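Local coordinates for protein alcohol dehydrogenase (Escherichia coli, PDB 5VM2) that probably oxidises alcohols with NAD or NADP as acceptor, as a zinc-binding member of the alcohol dehydrogenase family whose own substrate is unknown, at residues A[164-169]-A[186-191]; A[169-174]-A[237-242]. One frame throughout, in Å; residues are numbered along the deposited sequence. Where two conformers were deposited one is given.

Contact 1 of 2, residues A[164-169]-A[186-191]; sequences ADVKPG and QACKCL
Val-166 is the first residue of 164-169 to touch Cys-188 and Leu-191, just beyond Asp-165, whose positive phi completes a Schellman motif at the end of helix 145-163. That motif turns the chain sharply off the helix and presents Val-166 to the last turn of helix 179-190. The two methyls of Val-166 divide the work. Val-166 CG1, set anti to the backbone N (chi1 171°), leans on the helix from the side, 3.7 Å from Leu-191 CB and equally close to the carbonyl O of Cys-188. Val-166 CG2, on the branch beside the backbone N, reaches toward the buried thiol, 3.9 Å from Cys-188 SG. A short beta-branched side chain suits this spot because its two arms can fill two directions at once.

The Leu-191 side chain crosses that of Val-166 at about a right angle and brings CD2 against the carbonyl, 3.5 Å from Val-166 O. The Leu-191 side chain also packs on Met-158 of helix 145-163. Further along, Lys-167 contributes its backbone: CA lies 3.7 Å from Leu-191 O, while the flexible amine-bearing chain starts out away from the helix, as befits an exposed position. Pro-168 follows, laying ring atom CD 3.7 Å from the same Leu-191 O, and its ring restricts phi at this position. The contact is held by van der Waals packing. Such a loop, folded against the end of the helix that follows the first strand, belongs to the three-layer Rossmann-type architecture of the nucleotide-binding domain in this dehydrogenase family.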
ATOM      1  N   ALA A 164      15.008  -4.836   2.020  1.00 27.02           N
ATOM      2  CA  ALA A 164      16.090  -4.160   2.720  1.00 29.95           C
ATOM      3  C   ALA A 164      16.888  -5.091   3.622  1.00 30.15           C
ATOM      4  O   ALA A 164      17.922  -4.667   4.147  1.00 31.85           O
ATOM      5  CB  ALA A 164      15.534  -2.997   3.547  1.00 27.03           C
ATOM      6  N   ASP A 165      16.443  -6.336   3.800  1.00 31.07           N
ATOM      7  CA  ASP A 165      17.088  -7.292   4.704  1.00 32.97           C
ATOM      8  C   ASP A 165      17.146  -6.744   6.132  1.00 32.16           C
ATOM      9  O   ASP A 165      18.185  -6.772   6.794  1.00 32.50           O
ATOM     10  CB  ASP A 165      18.484  -7.669   4.197  1.00 36.54           C
ATOM     11  CG  ASP A 165      19.035  -8.910   4.869  1.00 39.57           C
ATOM     12  OD1 ASP A 165      18.228  -9.741   5.331  1.00 40.64           O
ATOM     13  OD2 ASP A 165      20.276  -9.053   4.929  1.00 40.95           O
ATOM     14  N   VAL A 166      16.008  -6.226   6.603  1.00 30.98           N
ATOM     15  CA  VAL A 166      15.912  -5.779   7.985  1.00 28.36           C
ATOM     16  C   VAL A 166      16.190  -6.952   8.914  1.00 30.51           C
ATOM     17  O   VAL A 166      15.707  -8.073   8.701  1.00 31.64           O
ATOM     18  CB  VAL A 166      14.530  -5.161   8.255  1.00 26.19           C
ATOM     19  CG1 VAL A 166      14.340  -4.901   9.754  1.00 26.96           C
ATOM     20  CG2 VAL A 166      14.366  -3.876   7.462  1.00 24.72           C
ATOM     21  N   LYS A 167      16.979  -6.695   9.950  1.00 28.80           N
ATOM     22  CA  LYS A 167      17.410  -7.725  10.882  0.56 31.30           C
ATOM     23  C   LYS A 167      17.678  -7.064  12.225  1.00 31.48           C
ATOM     24  O   LYS A 167      17.876  -5.846  12.291  1.00 30.74           O
ATOM     25  CB  LYS A 167      18.674  -8.440  10.380  0.56 33.42           C
ATOM     26  CG  LYS A 167      18.439  -9.467   9.278  0.56 34.57           C
ATOM     27  CD  LYS A 167      18.116 -10.837   9.848  0.56 36.41           C
ATOM     28  CE  LYS A 167      17.669 -11.803   8.760  0.56 38.34           C
ATOM     29  NZ  LYS A 167      16.272 -11.541   8.323  0.56 38.43           N
ATOM     30  N   PRO A 168      17.679  -7.838  13.313  1.00 29.72           N
ATOM     31  CA  PRO A 168      18.160  -7.284  14.586  1.00 31.37           C
ATOM     32  C   PRO A 168      19.569  -6.745  14.398  1.00 32.38           C
ATOM     33  O   PRO A 168      20.354  -7.279  13.611  1.00 29.33           O
ATOM     34  CB  PRO A 168      18.136  -8.487  15.537  1.00 33.11           C
ATOM     35  CG  PRO A 168      17.205  -9.466  14.918  1.00 33.76           C
ATOM     36  CD  PRO A 168      17.251  -9.244  13.440  1.00 31.46           C
ATOM     37  N   GLY A 169      19.876  -5.653  15.094  1.00 30.79           N
ATOM     38  CA  GLY A 169      21.173  -5.025  14.995  1.00 32.60           C
ATOM     39  C   GLY A 169      21.302  -3.992  13.896  1.00 35.54           C
ATOM     40  O   GLY A 169      22.374  -3.381  13.764  1.00 38.85           O
ATOM     41  N   GLN A 186       5.920  -1.318  11.126  1.00 25.46           N
ATOM     42  CA  GLN A 186       5.489  -2.599  11.670  1.00 26.09           C
ATOM     43  C   GLN A 186       6.188  -3.763  10.972  1.00 26.01           C
ATOM     44  O   GLN A 186       6.504  -4.777  11.608  1.00 24.80           O
ATOM     45  CB  GLN A 186       3.971  -2.710  11.565  1.00 27.97           C
ATOM     46  CG  GLN A 186       3.255  -1.625  12.354  1.00 28.25           C
ATOM     47  CD  GLN A 186       1.825  -1.982  12.656  1.00 28.89           C
ATOM     48  OE1 GLN A 186       1.555  -2.770  13.555  1.00 29.93           O
ATOM     49  NE2 GLN A 186       0.894  -1.402  11.906  1.00 28.85           N
ATOM     50  N   ALA A 187       6.463  -3.630   9.673  1.00 26.21           N
ATOM     51  CA  ALA A 187       7.227  -4.671   8.990  1.00 26.39           C
ATOM     52  C   ALA A 187       8.638  -4.773   9.557  1.00 27.65           C
ATOM     53  O   ALA A 187       9.134  -5.878   9.807  1.00 26.62           O
ATOM     54  CB  ALA A 187       7.263  -4.407   7.487  1.00 23.34           C
ATOM     55  N   CYS A 188       9.295  -3.631   9.790  1.00 28.48           N
ATOM     56  CA  CYS A 188      10.627  -3.659  10.390  1.00 28.89           C
ATOM     57  C   CYS A 188      10.599  -4.325  11.760  1.00 29.59           C
ATOM     58  O   CYS A 188      11.517  -5.076  12.111  1.00 29.05           O
ATOM     59  CB  CYS A 188      11.198  -2.246  10.490  1.00 27.65           C
ATOM     60  SG  CYS A 188      11.613  -1.512   8.892  1.00 27.74           S
ATOM     61  N   LYS A 189       9.548  -4.069  12.544  1.00 29.98           N
ATOM     62  CA  LYS A 189       9.420  -4.733  13.839  1.00 29.24           C
ATOM     63  C   LYS A 189       9.278  -6.240  13.675  1.00 27.83           C
ATOM     64  O   LYS A 189       9.896  -7.017  14.415  1.00 28.28           O
ATOM     65  CB  LYS A 189       8.213  -4.180  14.598  1.00 33.49           C
ATOM     66  CG  LYS A 189       8.333  -2.725  15.004  1.00 40.23           C
ATOM     67  CD  LYS A 189       7.826  -2.515  16.425  1.00 48.23           C
ATOM     68  CE  LYS A 189       6.318  -2.706  16.510  1.00 51.61           C
ATOM     69  NZ  LYS A 189       5.898  -3.370  17.779  1.00 55.94           N
ATOM     70  N   CYS A 190       8.469  -6.677  12.708  1.00 26.79           N
ATOM     71  CA  CYS A 190       8.268  -8.106  12.500  1.00 27.63           C
ATOM     72  C   CYS A 190       9.554  -8.796  12.069  1.00 26.98           C
ATOM     73  O   CYS A 190       9.731  -9.988  12.334  1.00 29.44           O
ATOM     74  CB  CYS A 190       7.173  -8.335  11.461  1.00 30.72           C
ATOM     75  SG  CYS A 190       5.527  -7.899  12.059  1.00 35.31           S
ATOM     76  N   LEU A 191      10.456  -8.073  11.411  1.00 28.36           N
ATOM     77  CA  LEU A 191      11.744  -8.621  11.007  1.00 28.95           C
ATOM     78  C   LEU A 191      12.811  -8.471  12.086  1.00 26.07           C
ATOM     79  O   LEU A 191      13.981  -8.781  11.835  1.00 29.07           O
ATOM     80  CB  LEU A 191      12.210  -7.967   9.702  1.00 30.16           C
ATOM     81  CG  LEU A 191      11.747  -8.674   8.426  1.00 31.52           C
ATOM     82  CD1 LEU A 191      10.260  -8.442   8.179  1.00 30.74           C
ATOM     83  CD2 LEU A 191      12.562  -8.210   7.235  1.00 35.33           C
TER

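Contact 2 of 2, residues A[169-174]-A[237-242]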
ATOM      1  N   GLY A 169      19.876  -5.653  15.094  1.00 30.79           N
ATOM      2  CA  GLY A 169      21.173  -5.025  14.995  1.00 32.60           C
ATOM      3  C   GLY A 169      21.302  -3.992  13.896  1.00 35.54           C
ATOM      4  O   GLY A 169      22.374  -3.381  13.764  1.00 38.85           O
ATOM      5  N   LYS A 170      20.260  -3.782  13.100  1.00 32.58           N
ATOM      6  CA  LYS A 170      20.254  -2.749  12.074  1.00 32.20           C
ATOM      7  C   LYS A 170      19.425  -1.572  12.570  1.00 32.45           C
ATOM      8  O   LYS A 170      18.239  -1.729  12.885  1.00 33.37           O
ATOM      9  CB  LYS A 170      19.707  -3.290  10.754  1.00 31.47           C
ATOM     10  CG  LYS A 170      20.602  -4.372  10.173  1.00 35.34           C
ATOM     11  CD  LYS A 170      20.236  -4.743   8.751  1.00 34.81           C
ATOM     12  CE  LYS A 170      21.354  -5.576   8.124  1.00 33.95           C
ATOM     13  NZ  LYS A 170      20.946  -6.215   6.842  1.00 31.80           N
ATOM     14  N   LYS A 171      20.056  -0.406  12.669  1.00 31.46           N
ATOM     15  CA  LYS A 171      19.352   0.797  13.087  1.00 32.46           C
ATOM     16  C   LYS A 171      18.621   1.373  11.887  1.00 28.89           C
ATOM     17  O   LYS A 171      19.203   1.509  10.809  1.00 26.81           O
ATOM     18  CB  LYS A 171      20.321   1.828  13.662  1.00 35.88           C
ATOM     19  CG  LYS A 171      21.025   1.374  14.918  1.00 40.93           C
ATOM     20  CD  LYS A 171      21.764   2.527  15.575  1.00 46.03           C
ATOM     21  CE  LYS A 171      20.797   3.574  16.091  1.00 48.80           C
ATOM     22  NZ  LYS A 171      20.066   3.121  17.309  1.00 50.48           N
ATOM     23  N   ILE A 172      17.352   1.726  12.078  1.00 28.04           N
ATOM     24  CA  ILE A 172      16.465   2.063  10.972  1.00 28.04           C
ATOM     25  C   ILE A 172      15.880   3.453  11.189  1.00 28.77           C
ATOM     26  O   ILE A 172      15.493   3.815  12.307  1.00 24.52           O
ATOM     27  CB  ILE A 172      15.358   0.999  10.823  1.00 30.43           C
ATOM     28  CG1 ILE A 172      15.995  -0.340  10.433  1.00 33.33           C
ATOM     29  CG2 ILE A 172      14.317   1.416   9.788  1.00 28.72           C
ATOM     30  CD1 ILE A 172      15.014  -1.393  10.043  1.00 37.68           C
ATOM     31  N   ILE A 173      15.843   4.237  10.112  1.00 29.38           N
ATOM     32  CA  ILE A 173      15.159   5.523  10.074  1.00 27.39           C
ATOM     33  C   ILE A 173      14.087   5.434   9.003  1.00 26.08           C
ATOM     34  O   ILE A 173      14.379   5.080   7.855  1.00 27.68           O
ATOM     35  CB  ILE A 173      16.118   6.683   9.773  1.00 26.76           C
ATOM     36  CG1 ILE A 173      17.162   6.827  10.881  1.00 28.15           C
ATOM     37  CG2 ILE A 173      15.329   7.974   9.613  1.00 27.99           C
ATOM     38  CD1 ILE A 173      18.233   7.851  10.573  1.00 29.82           C
ATOM     39  N   ILE A 174      12.854   5.748   9.374  1.00 24.35           N
ATOM     40  CA  ILE A 174      11.734   5.780   8.447  1.00 25.81           C
ATOM     41  C   ILE A 174      11.306   7.232   8.281  1.00 29.68           C
ATOM     42  O   ILE A 174      10.871   7.876   9.246  1.00 31.36           O
ATOM     43  CB  ILE A 174      10.577   4.903   8.941  1.00 23.86           C
ATOM     44  CG1 ILE A 174      11.026   3.436   8.945  1.00 25.85           C
ATOM     45  CG2 ILE A 174       9.348   5.097   8.068  1.00 23.88           C
ATOM     46  CD1 ILE A 174      10.037   2.509   9.541  1.00 24.66           C
ATOM     47  N   GLY A 237      25.151   7.265  11.306  1.00 38.14           N
ATOM     48  CA  GLY A 237      24.148   7.030  10.290  1.00 36.36           C
ATOM     49  C   GLY A 237      23.415   5.719  10.517  1.00 34.44           C
ATOM     50  O   GLY A 237      23.867   4.831  11.236  1.00 34.96           O
ATOM     51  N   ALA A 238      22.253   5.601   9.888  1.00 31.56           N
ATOM     52  CA  ALA A 238      21.434   4.406  10.034  1.00 29.22           C
ATOM     53  C   ALA A 238      21.836   3.334   9.026  1.00 27.54           C
ATOM     54  O   ALA A 238      22.285   3.633   7.916  1.00 32.18           O
ATOM     55  CB  ALA A 238      19.952   4.750   9.865  1.00 27.81           C
ATOM     56  N   ASP A 239      21.668   2.069   9.428  1.00 25.44           N
ATOM     57  CA  ASP A 239      21.884   0.956   8.503  1.00 26.64           C
ATOM     58  C   ASP A 239      20.953   1.048   7.298  1.00 25.97           C
ATOM     59  O   ASP A 239      21.363   0.782   6.160  1.00 25.84           O
ATOM     60  CB  ASP A 239      21.666  -0.377   9.218  1.00 28.32           C
ATOM     61  CG  ASP A 239      22.698  -0.639  10.290  1.00 31.71           C
ATOM     62  OD1 ASP A 239      22.555  -0.086  11.400  1.00 30.80           O
ATOM     63  OD2 ASP A 239      23.648  -1.398  10.013  1.00 32.68           O
ATOM     64  N   ILE A 240      19.692   1.395   7.530  1.00 26.33           N
ATOM     65  CA  ILE A 240      18.687   1.457   6.476  1.00 28.16           C
ATOM     66  C   ILE A 240      17.869   2.717   6.688  1.00 27.07           C
ATOM     67  O   ILE A 240      17.426   2.984   7.808  1.00 30.53           O
ATOM     68  CB  ILE A 240      17.761   0.223   6.484  1.00 28.91           C
ATOM     69  CG1 ILE A 240      18.560  -1.082   6.380  1.00 31.19           C
ATOM     70  CG2 ILE A 240      16.752   0.325   5.363  1.00 27.85           C
ATOM     71  CD1 ILE A 240      17.815  -2.297   6.927  1.00 32.75           C
ATOM     72  N   VAL A 241      17.675   3.493   5.628  1.00 28.39           N
ATOM     73  CA  VAL A 241      16.759   4.625   5.647  1.00 28.35           C
ATOM     74  C   VAL A 241      15.653   4.326   4.652  1.00 29.31           C
ATOM     75  O   VAL A 241      15.926   4.082   3.467  1.00 28.00           O
ATOM     76  CB  VAL A 241      17.454   5.949   5.301  1.00 26.17           C
ATOM     77  CG1 VAL A 241      16.453   7.100   5.400  1.00 23.73           C
ATOM     78  CG2 VAL A 241      18.644   6.193   6.217  1.00 27.16           C
ATOM     79  N   PHE A 242      14.418   4.327   5.131  1.00 28.64           N
ATOM     80  CA  PHE A 242      13.250   4.184   4.278  1.00 28.54           C
ATOM     81  C   PHE A 242      12.676   5.565   3.999  1.00 30.25           C
ATOM     82  O   PHE A 242      12.425   6.338   4.930  1.00 30.43           O
ATOM     83  CB  PHE A 242      12.184   3.307   4.937  1.00 25.89           C
ATOM     84  CG  PHE A 242      12.590   1.880   5.109  1.00 27.28           C
ATOM     85  CD1 PHE A 242      13.229   1.464   6.271  1.00 28.66           C
ATOM     86  CD2 PHE A 242      12.335   0.953   4.115  1.00 26.90           C
ATOM     87  CE1 PHE A 242      13.605   0.136   6.440  1.00 28.24           C
ATOM     88  CE2 PHE A 242      12.711  -0.373   4.273  1.00 30.20           C
ATOM     89  CZ  PHE A 242      13.347  -0.781   5.439  1.00 28.88           C
TER
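Two neighbouring strands of a parallel Rossmann-type sheet meet here, with Ile-172, Ile-173 and Ile-174 paired in register with Ile-240, Val-241 and Phe-242. The axes of 171-174 and 240-242 come within 4.7 Å and lie 16° from parallel. Ile-173 makes both regular backbone bonds: its N donates to Ile-240 O at 3.1 Å, and its O receives Phe-242 N at 2.8 Å. At the start of the pair the pattern changes, since the chain turns a corner at Asp-239. The carbonyl O of Lys-171 then receives just weak bonds, from the N atoms of Asp-239 and Ile-240, and the Asp-239 carboxylate takes the place of a backbone acceptor. Lys-171 N gives its hydrogen to Asp-239 OD1 at 2.8 Å, arriving 45° out of the carboxylate plane. Asp is short enough to fold back for this: with chi1 -66°, CG sits beside its own backbone N.

The sheet order places 171-175 and 238-243 at its centre, where the chain crosses from one half of the fold to the other. Both strands are interior to the sheet, and apolar side chains, mostly beta-branched, occupy both faces. On the face of Ile-172, Ile-174 and Phe-242, Ile-172 CG2 meets the ring at its edge and in its plane, 3.7 Å from Phe-242 CE1. Ile-174 CG1 approaches obliquely, 4.0 Å from Phe-242 CD1. Beyond the ring, Cys-188 and Thr-184 of helix 179-190 pack on Phe-242. On the other face Ile-173 CD1 rests 3.6 Å from the small Ala-238 CB. Lys-170 lays CB alongside Asp-239 CB at 3.8 Å before its extended chain carries NZ to the carbonyl of Asp-165.

Contact 1 and contact 2 lie about 10 Å apart, centre to centre, share Gly-169, and are layers of one structure: contact 1 is the loop and helix above, contact 2 the sheet beneath. The layers touch directly, Val-166 CG1 being 3.6 Å from Ile-172 CD1 and Cys-188 SG 3.6 Å from Phe-242 CE1. Lys-170 NZ also forms a salt bridge with Asp-165 OD2 at 3.5 Å. Strand 171-175 runs on into the glycine-rich turn and the start of helix 179-190, with Gly-176, Gly-178 and Gly-181, a region that in this family probably faces the nucleotide. The zinc and magnesium ligands, by contrast, come from residues outside both contacts.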